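Long-range contacts in ABC transporter, solute-binding protein (PDB 6LKI), which binds alpha-D-glucose 6-phosphate as an extracellular solute-binding protein of an ABC-transporter family and pairs with the sensor kinase HptS: residues A[104-109]-A[184-189]; A[178-183]-A[200-205]; A[3-8]-A[54-59]; A[14-19]-A[250-255]. All blocks are in the same frame, centred on the assembly; numbering follows the deposited sequence.

Interaction 1: residues A[104-109]-A[184-189]; sequences IVVNSD and YYAGLS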
loop_
_atom_site.group_PDB
_atom_site.type_symbol
_atom_site.label_atom_id
_atom_site.label_comp_id
_atom_site.label_asym_id
_atom_site.label_seq_id
_atom_site.Cartn_x
_atom_site.Cartn_y
_atom_site.Cartn_z
ATOM N N ILE A 104 15.945 -4.797 -7.091
ATOM C CA ILE A 104 17.083 -3.958 -6.749
ATOM C C ILE A 104 16.677 -2.517 -7.015
ATOM O O ILE A 104 16.197 -2.192 -8.107
ATOM C CB ILE A 104 18.324 -4.338 -7.572
ATOM C CG1 ILE A 104 18.764 -5.766 -7.258
ATOM C CG2 ILE A 104 19.460 -3.359 -7.308
ATOM C CD1 ILE A 104 19.799 -6.303 -8.215
ATOM N N VAL A 105 16.840 -1.654 -6.019
ATOM C CA VAL A 105 16.594 -0.228 -6.187
ATOM C C VAL A 105 17.935 0.465 -6.380
ATOM O O VAL A 105 18.909 0.154 -5.685
ATOM C CB VAL A 105 15.805 0.352 -4.998
ATOM C CG1 VAL A 105 16.590 0.252 -3.703
ATOM C CG2 VAL A 105 15.408 1.792 -5.281
ATOM N N VAL A 106 17.999 1.370 -7.354
ATOM C CA VAL A 106 19.240 2.026 -7.751
ATOM C C VAL A 106 19.058 3.531 -7.619
ATOM O O VAL A 106 18.044 4.080 -8.066
ATOM C CB VAL A 106 19.646 1.652 -9.189
ATOM C CG1 VAL A 106 20.916 2.384 -9.597
ATOM C CG2 VAL A 106 19.832 0.145 -9.315
ATOM N N ASN A 107 20.035 4.191 -7.004
ATOM C CA ASN A 107 20.037 5.646 -6.908
ATOM C C ASN A 107 20.538 6.230 -8.224
ATOM O O ASN A 107 21.700 6.030 -8.594
ATOM C CB ASN A 107 20.913 6.100 -5.741
ATOM C CG ASN A 107 20.854 7.598 -5.514
ATOM O OD1 ASN A 107 21.281 8.382 -6.359
ATOM N ND2 ASN A 107 20.331 8.002 -4.362
ATOM N N SER A 108 19.665 6.953 -8.931
ATOM C CA SER A 108 20.013 7.474 -10.248
ATOM C C SER A 108 20.913 8.699 -10.184
ATOM O O SER A 108 21.559 9.026 -11.186
ATOM C CB SER A 108 18.747 7.806 -11.043
ATOM O OG SER A 108 17.927 8.731 -10.351
ATOM N N ASP A 109 20.969 9.388 -9.040
ATOM C CA ASP A 109 21.917 10.488 -8.894
ATOM C C ASP A 109 23.348 9.971 -8.815
ATOM O O ASP A 109 24.274 10.604 -9.334
ATOM C CB ASP A 109 21.585 11.313 -7.650
ATOM C CG ASP A 109 20.646 12.469 -7.941
ATOM O OD1 ASP A 109 20.181 12.598 -9.093
ATOM O OD2 ASP A 109 20.374 13.251 -7.005
ATOM N N TYR A 184 23.443 5.019 -0.068
ATOM C CA TYR A 184 23.906 3.831 -0.770
ATOM C C TYR A 184 23.606 3.966 -2.256
ATOM O O TYR A 184 22.647 4.634 -2.654
ATOM C CB TYR A 184 23.248 2.557 -0.219
ATOM C CG TYR A 184 23.510 2.334 1.253
ATOM C CD1 TYR A 184 24.763 1.933 1.701
ATOM C CD2 TYR A 184 22.510 2.535 2.193
ATOM C CE1 TYR A 184 25.008 1.735 3.044
ATOM C CE2 TYR A 184 22.747 2.338 3.540
ATOM C CZ TYR A 184 23.997 1.938 3.960
ATOM O OH TYR A 184 24.236 1.742 5.300
ATOM N N TYR A 185 24.440 3.318 -3.073
ATOM C CA TYR A 185 24.227 3.338 -4.518
ATOM C C TYR A 185 23.041 2.470 -4.916
ATOM O O TYR A 185 22.320 2.791 -5.867
ATOM C CB TYR A 185 25.487 2.865 -5.244
ATOM C CG TYR A 185 26.558 3.918 -5.406
ATOM C CD1 TYR A 185 27.072 4.592 -4.307
ATOM C CD2 TYR A 185 27.065 4.229 -6.661
ATOM C CE1 TYR A 185 28.057 5.550 -4.454
ATOM C CE2 TYR A 185 28.049 5.185 -6.819
ATOM C CZ TYR A 185 28.541 5.843 -5.712
ATOM O OH TYR A 185 29.522 6.796 -5.863
ATOM N N ALA A 186 22.833 1.359 -4.214
ATOM C CA ALA A 186 21.767 0.429 -4.555
ATOM C C ALA A 186 21.375 -0.359 -3.314
ATOM O O ALA A 186 22.086 -0.368 -2.307
ATOM C CB ALA A 186 22.187 -0.512 -5.691
ATOM N N GLY A 187 20.227 -1.026 -3.400
ATOM C CA GLY A 187 19.727 -1.797 -2.278
ATOM C C GLY A 187 18.724 -2.837 -2.719
ATOM O O GLY A 187 18.134 -2.744 -3.801
ATOM N N LEU A 188 18.534 -3.836 -1.861
ATOM C CA LEU A 188 17.594 -4.923 -2.107
ATOM C C LEU A 188 16.280 -4.613 -1.397
ATOM O O LEU A 188 16.236 -4.555 -0.164
ATOM C CB LEU A 188 18.163 -6.258 -1.625
ATOM C CG LEU A 188 19.537 -6.676 -2.154
ATOM C CD1 LEU A 188 19.816 -8.131 -1.798
ATOM C CD2 LEU A 188 19.641 -6.456 -3.657
ATOM N N SER A 189 15.216 -4.432 -2.172
ATOM C CA SER A 189 13.933 -3.979 -1.642
ATOM C C SER A 189 12.826 -4.745 -2.365
ATOM O O SER A 189 13.029 -5.859 -2.860
ATOM C CB SER A 189 13.812 -2.453 -1.792
ATOM O OG SER A 189 12.614 -1.964 -1.215
#

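Interaction 2: residues A[178-183]-A[200-205]; sequences DVAKGK and KGYPVS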
loop_
_atom_site.group_PDB
_atom_site.type_symbol
_atom_site.label_atom_id
_atom_site.label_comp_id
_atom_site.label_asym_id
_atom_site.label_seq_id
_atom_site.Cartn_x
_atom_site.Cartn_y
_atom_site.Cartn_z
ATOM N N ASP A 178 17.499 4.821 2.742
ATOM C CA ASP A 178 18.903 5.209 2.654
ATOM C C ASP A 178 19.404 5.211 1.216
ATOM O O ASP A 178 20.278 6.013 0.872
ATOM C CB ASP A 178 19.755 4.284 3.522
ATOM C CG ASP A 178 19.612 4.584 4.999
ATOM O OD1 ASP A 178 18.922 5.569 5.341
ATOM O OD2 ASP A 178 20.187 3.838 5.819
ATOM N N VAL A 179 18.874 4.332 0.365
ATOM C CA VAL A 179 19.216 4.394 -1.053
ATOM C C VAL A 179 18.638 5.656 -1.681
ATOM O O VAL A 179 19.330 6.384 -2.404
ATOM C CB VAL A 179 18.732 3.128 -1.784
ATOM C CG1 VAL A 179 18.809 3.326 -3.292
ATOM C CG2 VAL A 179 19.560 1.922 -1.363
ATOM N N ALA A 180 17.364 5.945 -1.400
ATOM C CA ALA A 180 16.718 7.113 -1.992
ATOM C C ALA A 180 17.396 8.406 -1.557
ATOM O O ALA A 180 17.495 9.356 -2.342
ATOM C CB ALA A 180 15.236 7.142 -1.624
ATOM N N LYS A 181 17.869 8.463 -0.317
ATOM C CA LYS A 181 18.508 9.665 0.200
ATOM C C LYS A 181 19.990 9.751 -0.145
ATOM O O LYS A 181 20.640 10.728 0.237
ATOM C CB LYS A 181 18.314 9.757 1.717
ATOM C CG LYS A 181 16.889 10.128 2.111
ATOM C CD LYS A 181 16.704 10.189 3.618
ATOM C CE LYS A 181 15.269 10.569 3.968
ATOM N NZ LYS A 181 15.012 10.525 5.433
ATOM N N GLY A 182 20.536 8.769 -0.857
ATOM C CA GLY A 182 21.895 8.855 -1.355
ATOM C C GLY A 182 22.970 8.285 -0.458
ATOM O O GLY A 182 24.156 8.511 -0.725
ATOM N N LYS A 183 22.601 7.561 0.600
ATOM C CA LYS A 183 23.606 6.931 1.449
ATOM C C LYS A 183 24.200 5.687 0.800
ATOM O O LYS A 183 25.351 5.335 1.085
ATOM C CB LYS A 183 22.996 6.578 2.806
ATOM C CG LYS A 183 24.012 6.291 3.897
ATOM C CD LYS A 183 23.333 6.128 5.248
ATOM C CE LYS A 183 24.347 5.858 6.349
ATOM N NZ LYS A 183 23.691 5.640 7.669
ATOM N N LYS A 200 7.479 10.266 -4.352
ATOM C CA LYS A 200 7.687 11.549 -3.693
ATOM C C LYS A 200 8.975 12.229 -4.144
ATOM O O LYS A 200 9.524 13.059 -3.412
ATOM C CB LYS A 200 7.657 11.400 -2.170
ATOM C CG LYS A 200 8.220 10.110 -1.618
ATOM C CD LYS A 200 7.965 10.039 -0.118
ATOM C CE LYS A 200 8.659 8.849 0.521
ATOM N NZ LYS A 200 8.544 8.877 2.007
ATOM N N GLY A 201 9.465 11.898 -5.339
ATOM C CA GLY A 201 10.489 12.681 -6.001
ATOM C C GLY A 201 11.914 12.197 -5.844
ATOM O O GLY A 201 12.830 12.871 -6.329
ATOM N N TYR A 202 12.134 11.056 -5.204
ATOM C CA TYR A 202 13.500 10.615 -4.963
ATOM C C TYR A 202 14.089 9.953 -6.208
ATOM O O TYR A 202 13.360 9.376 -7.019
ATOM C CB TYR A 202 13.542 9.649 -3.785
ATOM C CG TYR A 202 13.357 10.340 -2.455
ATOM C CD1 TYR A 202 12.087 10.625 -1.970
ATOM C CD2 TYR A 202 14.451 10.719 -1.689
ATOM C CE1 TYR A 202 11.912 11.260 -0.757
ATOM C CE2 TYR A 202 14.287 11.356 -0.474
ATOM C CZ TYR A 202 13.015 11.625 -0.014
ATOM O OH TYR A 202 12.843 12.259 1.195
ATOM N N PRO A 203 15.413 10.035 -6.389
ATOM C CA PRO A 203 16.057 9.502 -7.608
ATOM C C PRO A 203 16.337 8.002 -7.534
ATOM O O PRO A 203 17.464 7.536 -7.362
ATOM C CB PRO A 203 17.352 10.314 -7.676
ATOM C CG PRO A 203 17.705 10.529 -6.239
ATOM C CD PRO A 203 16.391 10.691 -5.500
ATOM N N VAL A 204 15.284 7.203 -7.674
ATOM C CA VAL A 204 15.393 5.755 -7.557
ATOM C C VAL A 204 14.878 5.097 -8.829
ATOM O O VAL A 204 13.837 5.485 -9.372
ATOM C CB VAL A 204 14.647 5.219 -6.317
ATOM C CG1 VAL A 204 15.308 5.723 -5.047
ATOM C CG2 VAL A 204 13.195 5.625 -6.345
ATOM N N SER A 205 15.626 4.107 -9.307
ATOM C CA SER A 205 15.228 3.250 -10.410
ATOM C C SER A 205 14.955 1.850 -9.878
ATOM O O SER A 205 15.470 1.449 -8.831
ATOM C CB SER A 205 16.312 3.200 -11.494
ATOM O OG SER A 205 16.550 4.487 -12.035
#

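Interaction 3: residues A[3-8]-A[54-59]; sequences NVLTVY and GDVFMG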
loop_
_atom_site.group_PDB
_atom_site.type_symbol
_atom_site.label_atom_id
_atom_site.label_comp_id
_atom_site.label_asym_id
_atom_site.label_seq_id
_atom_site.Cartn_x
_atom_site.Cartn_y
_atom_site.Cartn_z
ATOM N N ASN A 3 -19.378 -9.536 17.777
ATOM C CA ASN A 3 -18.021 -10.013 17.995
ATOM C C ASN A 3 -17.056 -9.345 17.025
ATOM O O ASN A 3 -17.352 -9.191 15.837
ATOM C CB ASN A 3 -17.955 -11.531 17.833
ATOM C CG ASN A 3 -18.989 -12.249 18.670
ATOM O OD1 ASN A 3 -19.045 -12.077 19.888
ATOM N ND2 ASN A 3 -19.815 -13.064 18.022
ATOM N N VAL A 4 -15.896 -8.956 17.541
ATOM C CA VAL A 4 -14.892 -8.268 16.736
ATOM C C VAL A 4 -14.080 -9.295 15.959
ATOM O O VAL A 4 -13.620 -10.296 16.521
ATOM C CB VAL A 4 -13.987 -7.399 17.624
ATOM C CG1 VAL A 4 -12.811 -6.863 16.823
ATOM C CG2 VAL A 4 -14.784 -6.260 18.242
ATOM N N LEU A 5 -13.912 -9.053 14.661
ATOM C CA LEU A 5 -13.034 -9.863 13.826
ATOM C C LEU A 5 -11.609 -9.331 13.949
ATOM O O LEU A 5 -11.357 -8.155 13.673
ATOM C CB LEU A 5 -13.508 -9.825 12.374
ATOM C CG LEU A 5 -13.118 -10.953 11.414
ATOM C CD1 LEU A 5 -14.049 -10.955 10.212
ATOM C CD2 LEU A 5 -11.673 -10.829 10.958
ATOM N N THR A 6 -10.678 -10.188 14.357
ATOM C CA THR A 6 -9.297 -9.784 14.594
ATOM C C THR A 6 -8.408 -10.278 13.459
ATOM O O THR A 6 -8.455 -11.457 13.093
ATOM C CB THR A 6 -8.794 -10.320 15.934
ATOM O OG1 THR A 6 -9.576 -9.756 16.996
ATOM C CG2 THR A 6 -7.331 -9.952 16.143
ATOM N N VAL A 7 -7.595 -9.375 12.913
ATOM C CA VAL A 7 -6.740 -9.661 11.767
ATOM C C VAL A 7 -5.292 -9.375 12.146
ATOM O O VAL A 7 -4.978 -8.284 12.635
ATOM C CB VAL A 7 -7.148 -8.832 10.537
ATOM C CG1 VAL A 7 -6.110 -8.965 9.434
ATOM C CG2 VAL A 7 -8.523 -9.254 10.038
ATOM N N TYR A 8 -4.417 -10.354 11.922
ATOM C CA TYR A 8 -2.975 -10.138 11.974
ATOM C C TYR A 8 -2.501 -9.695 10.595
ATOM O O TYR A 8 -2.873 -10.301 9.585
ATOM C CB TYR A 8 -2.230 -11.412 12.381
ATOM C CG TYR A 8 -2.656 -12.045 13.688
ATOM C CD1 TYR A 8 -3.721 -12.933 13.735
ATOM C CD2 TYR A 8 -1.969 -11.783 14.867
ATOM C CE1 TYR A 8 -4.105 -13.525 14.922
ATOM C CE2 TYR A 8 -2.346 -12.372 16.060
ATOM C CZ TYR A 8 -3.416 -13.243 16.081
ATOM O OH TYR A 8 -3.799 -13.836 17.264
ATOM N N GLY A 54 -6.474 -14.426 17.293
ATOM C CA GLY A 54 -7.307 -13.783 16.302
ATOM C C GLY A 54 -7.842 -14.774 15.286
ATOM O O GLY A 54 -7.753 -15.993 15.444
ATOM N N ASP A 55 -8.396 -14.227 14.207
ATOM C CA ASP A 55 -9.130 -15.016 13.224
ATOM C C ASP A 55 -8.417 -15.173 11.890
ATOM O O ASP A 55 -8.451 -16.260 11.309
ATOM C CB ASP A 55 -10.509 -14.394 12.977
ATOM C CG ASP A 55 -11.350 -14.329 14.236
ATOM O OD1 ASP A 55 -11.765 -15.399 14.727
ATOM O OD2 ASP A 55 -11.591 -13.209 14.733
ATOM N N VAL A 56 -7.786 -14.120 11.374
ATOM C CA VAL A 56 -7.215 -14.129 10.031
ATOM C C VAL A 56 -5.818 -13.524 10.068
ATOM O O VAL A 56 -5.581 -12.524 10.755
ATOM C CB VAL A 56 -8.105 -13.358 9.031
ATOM C CG1 VAL A 56 -7.473 -13.345 7.650
ATOM C CG2 VAL A 56 -9.504 -13.962 8.970
ATOM N N PHE A 57 -4.894 -14.136 9.328
ATOM C CA PHE A 57 -3.570 -13.578 9.063
ATOM C C PHE A 57 -3.570 -13.078 7.622
ATOM O O PHE A 57 -3.652 -13.879 6.684
ATOM C CB PHE A 57 -2.478 -14.621 9.292
ATOM C CG PHE A 57 -1.118 -14.033 9.567
ATOM C CD1 PHE A 57 -0.417 -13.372 8.572
ATOM C CD2 PHE A 57 -0.538 -14.152 10.820
ATOM C CE1 PHE A 57 0.834 -12.833 8.823
ATOM C CE2 PHE A 57 0.713 -13.617 11.077
ATOM C CZ PHE A 57 1.399 -12.958 10.076
ATOM N N MET A 58 -3.481 -11.762 7.444
ATOM C CA MET A 58 -3.630 -11.127 6.137
ATOM C C MET A 58 -2.294 -10.540 5.702
ATOM O O MET A 58 -1.818 -9.563 6.289
ATOM C CB MET A 58 -4.708 -10.047 6.182
ATOM C CG MET A 58 -4.788 -9.195 4.927
ATOM S SD MET A 58 -5.878 -7.778 5.141
ATOM C CE MET A 58 -5.698 -6.969 3.553
ATOM N N GLY A 59 -1.701 -11.125 4.667
ATOM C CA GLY A 59 -0.478 -10.615 4.085
ATOM C C GLY A 59 0.749 -11.384 4.542
ATOM O O GLY A 59 0.714 -12.199 5.469
#

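Interaction 4: residues A[14-19]-A[250-255]; sequences NLIRPI and AEFDAK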
loop_
_atom_site.group_PDB
_atom_site.type_symbol
_atom_site.label_atom_id
_atom_site.label_comp_id
_atom_site.label_asym_id
_atom_site.label_seq_id
_atom_site.Cartn_x
_atom_site.Cartn_y
_atom_site.Cartn_z
ATOM N N ASN A 14 -2.395 2.102 7.502
ATOM C CA ASN A 14 -3.019 3.041 6.578
ATOM C C ASN A 14 -3.166 2.490 5.165
ATOM O O ASN A 14 -3.853 3.113 4.349
ATOM C CB ASN A 14 -2.221 4.348 6.554
ATOM C CG ASN A 14 -0.916 4.224 5.793
ATOM O OD1 ASN A 14 -0.729 4.857 4.754
ATOM N ND2 ASN A 14 -0.005 3.405 6.307
ATOM N N LEU A 15 -2.562 1.342 4.858
ATOM C CA LEU A 15 -2.664 0.772 3.520
ATOM C C LEU A 15 -3.814 -0.217 3.381
ATOM O O LEU A 15 -4.340 -0.389 2.275
ATOM C CB LEU A 15 -1.349 0.083 3.135
ATOM C CG LEU A 15 -0.068 0.922 3.069
ATOM C CD1 LEU A 15 0.873 0.360 2.014
ATOM C CD2 LEU A 15 -0.367 2.389 2.784
ATOM N N ILE A 16 -4.222 -0.866 4.470
ATOM C CA ILE A 16 -5.292 -1.855 4.416
ATOM C C ILE A 16 -6.562 -1.398 5.126
ATOM O O ILE A 16 -7.636 -1.950 4.843
ATOM C CB ILE A 16 -4.828 -3.211 4.988
ATOM C CG1 ILE A 16 -4.375 -3.049 6.441
ATOM C CG2 ILE A 16 -3.721 -3.800 4.132
ATOM C CD1 ILE A 16 -3.957 -4.346 7.102
ATOM N N ARG A 17 -6.480 -0.423 6.030
ATOM C CA ARG A 17 -7.665 -0.019 6.784
ATOM C C ARG A 17 -8.799 0.498 5.901
ATOM O O ARG A 17 -9.954 0.105 6.146
ATOM C CB ARG A 17 -7.264 1.011 7.852
ATOM C CG ARG A 17 -8.422 1.603 8.651
ATOM C CD ARG A 17 -9.386 0.536 9.166
ATOM N NE ARG A 17 -8.909 -0.164 10.353
ATOM C CZ ARG A 17 -9.612 -1.097 10.991
ATOM N NH1 ARG A 17 -10.818 -1.432 10.551
ATOM N NH2 ARG A 17 -9.115 -1.691 12.066
ATOM N N PRO A 18 -8.573 1.346 4.886
ATOM C CA PRO A 18 -9.707 1.748 4.032
ATOM C C PRO A 18 -10.399 0.579 3.349
ATOM O O PRO A 18 -11.631 0.582 3.224
ATOM C CB PRO A 18 -9.057 2.698 3.016
ATOM C CG PRO A 18 -7.881 3.249 3.727
ATOM C CD PRO A 18 -7.358 2.119 4.566
ATOM N N ILE A 19 -9.644 -0.425 2.901
ATOM C CA ILE A 19 -10.259 -1.573 2.241
ATOM C C ILE A 19 -11.025 -2.422 3.249
ATOM O O ILE A 19 -12.131 -2.899 2.964
ATOM C CB ILE A 19 -9.189 -2.392 1.495
ATOM C CG1 ILE A 19 -8.741 -1.647 0.235
ATOM C CG2 ILE A 19 -9.719 -3.770 1.130
ATOM C CD1 ILE A 19 -7.460 -2.175 -0.364
ATOM N N ALA A 250 -3.790 -1.526 -7.951
ATOM C CA ALA A 250 -3.548 -0.107 -8.192
ATOM C C ALA A 250 -2.873 0.567 -7.004
ATOM O O ALA A 250 -2.058 1.476 -7.194
ATOM C CB ALA A 250 -4.862 0.600 -8.519
ATOM N N GLU A 251 -3.189 0.144 -5.781
ATOM C CA GLU A 251 -2.684 0.840 -4.604
ATOM C C GLU A 251 -1.372 0.261 -4.090
ATOM O O GLU A 251 -0.506 1.013 -3.626
ATOM C CB GLU A 251 -3.736 0.817 -3.491
ATOM C CG GLU A 251 -5.015 1.563 -3.843
ATOM C CD GLU A 251 -5.924 1.765 -2.646
ATOM O OE1 GLU A 251 -5.715 1.098 -1.611
ATOM O OE2 GLU A 251 -6.849 2.598 -2.741
ATOM N N PHE A 252 -1.201 -1.057 -4.166
ATOM C CA PHE A 252 -0.011 -1.718 -3.645
ATOM C C PHE A 252 1.102 -1.848 -4.676
ATOM O O PHE A 252 2.203 -2.279 -4.316
ATOM C CB PHE A 252 -0.354 -3.122 -3.127
ATOM C CG PHE A 252 -1.026 -3.140 -1.780
ATOM C CD1 PHE A 252 -1.738 -2.046 -1.319
ATOM C CD2 PHE A 252 -0.950 -4.267 -0.980
ATOM C CE1 PHE A 252 -2.359 -2.075 -0.083
ATOM C CE2 PHE A 252 -1.567 -4.302 0.256
ATOM C CZ PHE A 252 -2.271 -3.205 0.705
ATOM N N ASP A 253 0.843 -1.497 -5.937
ATOM C CA ASP A 253 1.773 -1.770 -7.033
ATOM C C ASP A 253 2.137 -3.252 -7.071
ATOM O O ASP A 253 3.288 -3.634 -7.294
ATOM C CB ASP A 253 3.021 -0.892 -6.935
ATOM C CG ASP A 253 2.725 0.560 -7.238
ATOM O OD1 ASP A 253 1.862 0.817 -8.104
ATOM O OD2 ASP A 253 3.349 1.443 -6.611
ATOM N N ALA A 254 1.135 -4.089 -6.838
ATOM C CA ALA A 254 1.263 -5.535 -6.844
ATOM C C ALA A 254 0.656 -6.097 -8.123
ATOM O O ALA A 254 0.115 -5.369 -8.961
ATOM C CB ALA A 254 0.588 -6.137 -5.609
ATOM N N LYS A 255 0.756 -7.412 -8.271
ATOM C CA LYS A 255 0.100 -8.136 -9.347
ATOM C C LYS A 255 -0.967 -9.043 -8.751
ATOM O O LYS A 255 -0.781 -9.607 -7.668
ATOM C CB LYS A 255 1.110 -8.953 -10.156
ATOM C CG LYS A 255 2.388 -8.191 -10.473
ATOM C CD LYS A 255 2.533 -7.952 -11.964
ATOM C CE LYS A 255 3.823 -7.208 -12.285
ATOM N NZ LYS A 255 3.814 -5.809 -11.766
#

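Interaction 1: residues A[104-109]-A[184-189]
Val-105 and Gly-187 exchange two backbone hydrogen bonds, Val-105 N to Gly-187 O at 2.8 Å and Gly-187 N to Val-105 O at 2.9 Å, which define the hydrogen-bonded pair of an antiparallel ladder. A third bond, from Asn-107 N to Tyr-185 O, is almost straight at the hydrogen (176°). The short strand axes run at 152° to each other, the usual twist of an antiparallel ladder. Tyr-184 O, just before the strand, is buried here without a hydrogen-bonding partner.

CA-H...O contacts fill the intervals: Ala-186 CA lies 3.1 Å from Val-105 O, and Ile-104 CA lies 3.4 Å from Gly-187 O.

Apolar contacts occupy the face carrying Ile-104, Val-106, Ala-186 and Leu-188. Ile-104 and Leu-188 run side by side, with CG1 of Ile-104 3.8 Å from CD2 of Leu-188. On the opposite face Val-105 holds CG1 between its backbone N and carbonyl carbon (chi1 64°), which brings that methyl to 3.4 Å from Gly-187 O.

Asn-107 ends the strand as N-cap of the following helix. Its ND2 reaches Val-179 O in helix 172-180, which also packs Ile-176 and Val-179 against Val-105. Strand 204-207 pairs with the far edge of 104-107 and strand 131-134 with that of 186-189, while Leu-122 covers Ile-104 and Leu-188.

Interaction 2: residues A[178-183]-A[200-205]
Ala-180, in the last turn of helix 172-180, sits against Tyr-202 and Val-204 of 200-205. The helix closes in a Schellman motif: Lys-183 N bonds to Asp-178 O and Gly-182 N to Val-179 O, with positive phi (92°) at Gly-182. No hydrogen bond crosses between 178-183 and 200-205, so the contact rests on packing.

The Ala-180 methyl is held between two side chains. Its CB is 3.7 Å from Tyr-202 CD2 and equally 3.7 Å from CG1 of Val-204. The branch of Val-204 that touches is the one anti to its own carbonyl carbon (chi1 -66°), and it reaches the helix backbone as well, at Ala-180 CA.

Tyr-202 turns its ring edge to the helix end, where Ala-180 O lies near the ring plane, 3.4 Å from CD2. Lys-181 runs alongside the ring in the same direction, its CG 3.9 Å from CE2 of Tyr-202. The extended chain of Lys-181 carries NZ on to a salt bridge with Glu-177, while Trp-197 of helix 191-198 meets the Tyr-202 ring edge-to-face.

Between Tyr-202 and Val-204, Pro-203 centres an inverse gamma turn, Val-204 N bonding to Tyr-202 O, and places its CD 3.6 Å from Ala-180 O.

Interaction 3: residues A[3-8]-A[54-59]
Gly-54 N donates to Tyr-8 OH at 2.7 Å, meeting the ring at its edge near the ring plane. Tyr-8 has CG anti to its carbonyl carbon (chi1 -56°), which lays the ring back along 54-57 to that point, and its OH is also hydrogen-bonded to Glu-48. Gly-54 CA packs 3.8 Å from Thr-6 CB, with the Tyr-8 ring close by.

Asp-55 grips Thr-6 twice. Its backbone N bonds to Thr-6 O, and its OD2 receives Thr-6 N at 3.2 Å, nearly straight (176°), through the lone pair turned away from the other oxygen. OD1 is held by His-229 N, so both ends of the carboxylate are fixed.

Val-56 N also bonds to Thr-6 O, which therefore accepts two donors. From here the ladder is parallel: Val-56 O receives Tyr-8 N at 2.7 Å, and Val-56 shares a face with Val-7.

Phe-57 lies on the other face with Tyr-8, the two side chains roughly perpendicular. CD2 of Phe-57 is 3.6 Å from Tyr-8 CB, while Tyr-8 O sits over a face of the phenylalanine ring. The Phe-57 side chain is about 5 Å from that of Thr-38, which binds glucose 6-phosphate.

Met-58 N closes the ladder on Tyr-8 O at 2.7 Å, and its CB meets CG1 of Val-7 at 3.7 Å.

This parallel pair of the mixed sheet twists by 40°, strand 31-35 flanking 5-8 and strand 215-223 flanking 56-58. Helix 232-239 covers the valine face through Leu-235 and Leu-239, and helix 38-46 the aromatic face through Leu-41, Leu-42 and Leu-45.

Interaction 4: residues A[14-19]-A[250-255]
Phe-252 presents its ring edge to the first turns of helix 13-27, touching Leu-15 and Ile-16. Leu-15 O lies in the ring plane, 3.5 Å from CE1 of Phe-252, and Leu-15 CB is 4.0 Å from the same carbon. Ile-16 reaches the edge through its CG2 methyl, also in plane, at 3.8 Å from Phe-252 CZ. Ile-16 has CG1 in the cleft between its backbone N and carbonyl carbon (chi1 59°), which turns that longer branch away and leaves the short methyl as the point of contact. Phe-252 has CG beside its backbone N (chi1 -77°), and this swings the ring out from its own helix towards the other.

One turn further along helix 13-27, Ile-19 meets Glu-251, the neighbour of Phe-252. The two lie alongside one another, pointing opposite ways, with CD1 of Ile-19 3.9 Å from Glu-251 OE1, so a methyl brushes the carboxylate. The other oxygen, OE2, forms salt bridges with Arg-247 and with Lys-101 of the HptS chain; these charges would be expected to favour the ionised carboxylate.

No hydrogen bond joins 14-19 to 250-255: side chains and one carbonyl carry the contact. This helix-helix packing lies next to the pocket, the Phe-252 side chain being about 6 Å from that of Asp-218, which binds glucose 6-phosphate in a structure of this protein. Tyr-11 stacks edge-to-face on Phe-252, Gln-192 of helix 191-198 touches both Leu-15 and Phe-252, and Leu-98 of strand 95-107 packs against the phenylalanine.

Interactions 1 and 2 form one continuous region, their centres about 7 Å apart and joined by a probable hydrogen bond between Val-106 O and Ser-205 N (2.7 Å). Interaction 3 lies on the opposite side of the chain's centre, about 35 Å between centres from interaction 1, consistent with the two lobes of a class II periplasmic binding protein. Interactions 3 and 4 touch where Met-58 CE meets Ile-16 CG2 at 3.8 Å. The ligand pocket draws on both ends: side chains of Ser-189 and Thr-172 are about 5 Å apart, as are those of Phe-57 and Thr-38, and both threonines line the malonic acid site. Interaction 4 also borders HptS, which touches neither interaction 1 nor interaction 3.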